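YbgK (Escherichia coli, PDB 5DUD) serves as subunit C of an ATP-dependent 5-oxoprolinase, which cleaves 5-oxo-L-proline to L-glutamate at the cost of ATP hydrolysis to ADP and phosphate. Local coordinates at residues I39-V44 with A50-I55; Q98-K103 with S111-A116. One frame throughout, in Å; residues are numbered along the deposited sequence.

Interaction 1 of 2, residues I39-V44 with A50-I55; sequences IANLLV and APALEI
Asn41 reaches Ala50 through two torsions: chi1 of -70° sets CG opposite the carbonyl carbon and beside the backbone N, and chi2, -48° to OD1, turns the amide so that its other end, ND2, faces the Ala50 carbonyl. The setting is a helix-loop-strand connection in the cyclophilin-like carboxyltransferase domain, where helix 34-44 leads through a short loop into strand 52-56. ND2 lies 2.8 Å from Ala50 O, but the bond is weak, because the N-H...O angle is only 126°. ND2 also bonds to Ala48 O, so one nitrogen meets two carbonyls of the loop that follows the helix, the one at Ala50 only weakly.

OD1 lies beside the methyls of Ala50 and Ala52, 3.8 Å from Ala50 CB, with Ala50 O about as near. Both alanines point their CB toward the helix, whereas the intervening Pro51 points away and packs on Val13 and Asp15. Ala114, on the adjoining strand 110-115, touches both Asn41 and Ala52, so three alanines lie against the amide where the helix rests on the sheet. At the first residue of the strand, Ala52 CB stands 3.9 Å from Asn41 OD1.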
# COMPACT_ATOMS: atom_id res chain seq x y z
N ILE A 39 6.53 19.77 -2.93
CA ILE A 39 6.74 21.15 -3.40
C ILE A 39 5.82 22.12 -2.63
O ILE A 39 6.28 23.18 -2.22
CB ILE A 39 6.53 21.26 -4.93
CG1 ILE A 39 7.65 20.51 -5.70
CG2 ILE A 39 6.46 22.72 -5.40
CD1 ILE A 39 7.29 20.12 -7.14
N ALA A 40 4.54 21.74 -2.44
CA ALA A 40 3.56 22.55 -1.72
C ALA A 40 4.01 22.82 -0.29
O ALA A 40 4.01 23.97 0.14
CB ALA A 40 2.19 21.87 -1.71
N ASN A 41 4.41 21.76 0.44
CA ASN A 41 4.89 21.91 1.82
C ASN A 41 6.20 22.69 1.85
O ASN A 41 6.42 23.48 2.78
CB ASN A 41 5.05 20.54 2.52
CG ASN A 41 3.74 19.85 2.83
OD1 ASN A 41 2.80 20.46 3.37
ND2 ASN A 41 3.66 18.55 2.58
N LEU A 42 7.06 22.51 0.84
CA LEU A 42 8.31 23.26 0.74
C LEU A 42 8.02 24.76 0.58
O LEU A 42 8.58 25.57 1.33
CB LEU A 42 9.19 22.75 -0.41
CG LEU A 42 10.00 21.47 -0.10
CD1 LEU A 42 10.40 20.75 -1.37
CD2 LEU A 42 11.25 21.79 0.73
N LEU A 43 7.11 25.12 -0.33
CA LEU A 43 6.73 26.52 -0.56
C LEU A 43 6.24 27.18 0.73
O LEU A 43 6.64 28.31 0.99
CB LEU A 43 5.65 26.64 -1.64
CG LEU A 43 6.11 26.45 -3.08
CD1 LEU A 43 4.95 26.03 -3.97
CD2 LEU A 43 6.78 27.71 -3.61
N VAL A 44 5.43 26.48 1.55
CA VAL A 44 4.91 27.06 2.79
C VAL A 44 5.92 27.01 3.96
O VAL A 44 5.65 27.63 4.99
CB VAL A 44 3.53 26.49 3.21
CG1 VAL A 44 2.44 26.92 2.23
CG2 VAL A 44 3.53 24.98 3.39
N ALA A 50 5.17 16.95 5.36
CA ALA A 50 4.15 17.43 6.30
C ALA A 50 2.73 17.12 5.77
O ALA A 50 2.56 16.92 4.57
CB ALA A 50 4.31 18.92 6.53
N PRO A 51 1.71 17.05 6.65
CA PRO A 51 0.36 16.71 6.16
C PRO A 51 -0.28 17.81 5.30
O PRO A 51 -0.35 18.96 5.73
CB PRO A 51 -0.46 16.47 7.44
CG PRO A 51 0.48 16.56 8.57
CD PRO A 51 1.72 17.23 8.11
N ALA A 52 -0.75 17.44 4.09
CA ALA A 52 -1.42 18.34 3.14
C ALA A 52 -2.63 17.64 2.53
O ALA A 52 -2.64 16.41 2.41
CB ALA A 52 -0.45 18.77 2.05
N LEU A 53 -3.66 18.40 2.13
CA LEU A 53 -4.88 17.81 1.57
C LEU A 53 -4.70 17.31 0.16
O LEU A 53 -4.32 18.09 -0.71
CB LEU A 53 -6.03 18.84 1.55
CG LEU A 53 -6.45 19.44 2.87
CD1 LEU A 53 -7.52 20.48 2.65
CD2 LEU A 53 -6.93 18.37 3.80
N GLU A 54 -5.06 16.05 -0.12
CA GLU A 54 -5.10 15.51 -1.48
C GLU A 54 -6.51 15.74 -1.98
O GLU A 54 -7.45 15.53 -1.22
CB GLU A 54 -4.72 14.02 -1.53
CG GLU A 54 -4.86 13.41 -2.91
CD GLU A 54 -4.29 12.01 -3.04
OE1 GLU A 54 -5.09 11.04 -3.00
OE2 GLU A 54 -3.06 11.88 -3.19
N ILE A 55 -6.68 16.22 -3.23
CA ILE A 55 -8.00 16.51 -3.82
C ILE A 55 -8.09 15.80 -5.15
O ILE A 55 -7.16 15.96 -5.94
CB ILE A 55 -8.23 18.04 -3.99
CG1 ILE A 55 -7.85 18.86 -2.73
CG2 ILE A 55 -9.67 18.34 -4.40
CD1 ILE A 55 -7.27 20.20 -3.05

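Interaction 2 of 2, residues Q98-K103 with S111-A116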
# COMPACT_ATOMS: atom_id res chain seq x y z
N GLN A 98 -11.38 34.38 4.01
CA GLN A 98 -11.31 34.27 2.55
C GLN A 98 -11.56 32.84 2.11
O GLN A 98 -11.01 31.92 2.71
CB GLN A 98 -9.93 34.73 2.05
CG GLN A 98 -9.49 36.09 2.58
CD GLN A 98 -8.41 36.69 1.71
OE1 GLN A 98 -7.22 36.62 2.02
NE2 GLN A 98 -8.81 37.26 0.58
N ARG A 99 -12.37 32.64 1.06
CA ARG A 99 -12.66 31.32 0.50
C ARG A 99 -11.80 31.08 -0.72
O ARG A 99 -11.59 32.01 -1.49
CB ARG A 99 -14.13 31.19 0.12
CG ARG A 99 -15.09 31.23 1.30
CD ARG A 99 -16.49 30.87 0.86
NE ARG A 99 -17.38 30.63 1.99
CZ ARG A 99 -18.60 30.09 1.91
NH1 ARG A 99 -19.09 29.73 0.73
NH2 ARG A 99 -19.33 29.91 3.00
N LEU A 100 -11.32 29.83 -0.89
CA LEU A 100 -10.51 29.38 -2.04
C LEU A 100 -11.36 28.40 -2.84
O LEU A 100 -11.60 27.29 -2.37
CB LEU A 100 -9.22 28.72 -1.53
CG LEU A 100 -8.25 28.17 -2.58
CD1 LEU A 100 -7.49 29.29 -3.27
CD2 LEU A 100 -7.30 27.19 -1.95
N THR A 101 -11.78 28.77 -4.05
CA THR A 101 -12.70 27.94 -4.83
C THR A 101 -12.06 27.21 -6.01
O THR A 101 -11.87 27.80 -7.07
CB THR A 101 -13.86 28.81 -5.32
OG1 THR A 101 -13.37 29.80 -6.22
CG2 THR A 101 -14.60 29.49 -4.18
N LEU A 102 -11.82 25.90 -5.86
CA LEU A 102 -11.29 25.08 -6.96
C LEU A 102 -12.46 24.50 -7.77
O LEU A 102 -13.49 24.17 -7.19
CB LEU A 102 -10.40 23.95 -6.44
CG LEU A 102 -8.97 24.34 -6.06
CD1 LEU A 102 -8.94 25.43 -5.02
CD2 LEU A 102 -8.21 23.13 -5.55
N LYS A 103 -12.31 24.39 -9.10
CA LYS A 103 -13.35 23.85 -9.99
C LYS A 103 -12.87 22.50 -10.58
O LYS A 103 -11.80 22.05 -10.20
CB LYS A 103 -13.68 24.88 -11.08
N SER A 111 -5.07 17.26 -7.14
CA SER A 111 -4.55 18.57 -6.74
C SER A 111 -4.25 18.56 -5.24
O SER A 111 -4.94 17.88 -4.50
CB SER A 111 -5.56 19.67 -7.08
OG SER A 111 -5.01 20.97 -6.99
N TYR A 112 -3.23 19.31 -4.80
CA TYR A 112 -2.84 19.34 -3.39
C TYR A 112 -2.90 20.76 -2.82
O TYR A 112 -2.64 21.71 -3.53
CB TYR A 112 -1.43 18.74 -3.20
CG TYR A 112 -1.37 17.30 -3.67
CD1 TYR A 112 -1.28 17.00 -5.03
CD2 TYR A 112 -1.52 16.25 -2.78
CE1 TYR A 112 -1.34 15.69 -5.48
CE2 TYR A 112 -1.55 14.93 -3.22
CZ TYR A 112 -1.46 14.65 -4.57
OH TYR A 112 -1.47 13.36 -5.03
N LEU A 113 -3.27 20.87 -1.53
CA LEU A 113 -3.39 22.15 -0.82
C LEU A 113 -2.67 22.08 0.53
O LEU A 113 -3.09 21.34 1.42
CB LEU A 113 -4.88 22.50 -0.63
CG LEU A 113 -5.20 23.73 0.22
CD1 LEU A 113 -4.50 24.96 -0.31
CD2 LEU A 113 -6.69 23.98 0.28
N ALA A 114 -1.58 22.86 0.68
CA ALA A 114 -0.78 22.92 1.90
C ALA A 114 -0.81 24.31 2.51
O ALA A 114 -0.82 25.31 1.78
CB ALA A 114 0.65 22.53 1.59
N VAL A 115 -0.82 24.38 3.84
CA VAL A 115 -0.86 25.65 4.58
C VAL A 115 0.34 25.69 5.54
O VAL A 115 0.86 24.64 5.91
CB VAL A 115 -2.21 25.85 5.32
CG1 VAL A 115 -3.38 25.67 4.36
CG2 VAL A 115 -2.35 24.94 6.53
N ALA A 116 0.76 26.90 5.95
CA ALA A 116 1.90 27.11 6.85
C ALA A 116 1.63 26.56 8.25
O ALA A 116 0.61 26.89 8.86
CB ALA A 116 2.24 28.58 6.94
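Leu100 and Leu113 meet tip to tip across the apolar interior between two antiparallel sheets of the cyclophilin-like carboxyltransferase domain, a worked example of facing strands that meet through side chains, with no hydrogen bond between the two segments. The backbones stay far apart, with Leu100 CA 10.2 Å from Leu113 CA.

Along Leu100, CB points toward the opposite strand but is still 5.7 Å from Leu113 CD2. The first torsion puts CG opposite the backbone N about the CA-CB bond (chi1 179°), and CG comes to 5.3 Å from Leu113 CD2. There the chain forks. Leu100 CD1 turns aside and stays 6.0 Å from Leu113 CD1. Leu100 CD2 makes the contact, 3.9 Å from Leu113 CD1 and 4.0 Å from Leu113 CD2, so that one methyl faces both branches of its partner. Leu113 is likewise extended (chi1 174°), and the two side chains span the gap between them.

Two residues along, Leu102 CD2 approaches Ser111 OG at 4.1 Å, a van der Waals contact. The hydroxyl has its polar partners in the carbonyls of Thr73 and Ala75, which leaves the leucine methyl beside an already engaged oxygen.

Strand 99-102 runs next to strand 60-64 in one sheet, and strand 110-115 lies between strands 52-56 and 68-74 in the other. Phe70 of strand 68-74 packs against both Leu100 and Leu113, and helix 34-44 covers the other face of strand 110-115, touching Tyr112 and Ala114.

In the fold
Both segments of interaction 1 precede those of interaction 2 in the sequence, and the two centres are about 10 Å apart. Strands 52-56 and 110-115, one from each contact, are antiparallel neighbours in a five-stranded sheet, where Ile55 N probably bonds to Ser111 O at 2.7 Å. Glu54 and Tyr112 add a probable side-chain bond between them. The two contacts use opposite faces of this sheet: helix 34-44 lies on one, while strand 99-102 of the second sheet packs on the other. Together they place the five-stranded sheet between helix 34-44 and the sheet that holds strand 99-102, within the carboxyltransferase domain.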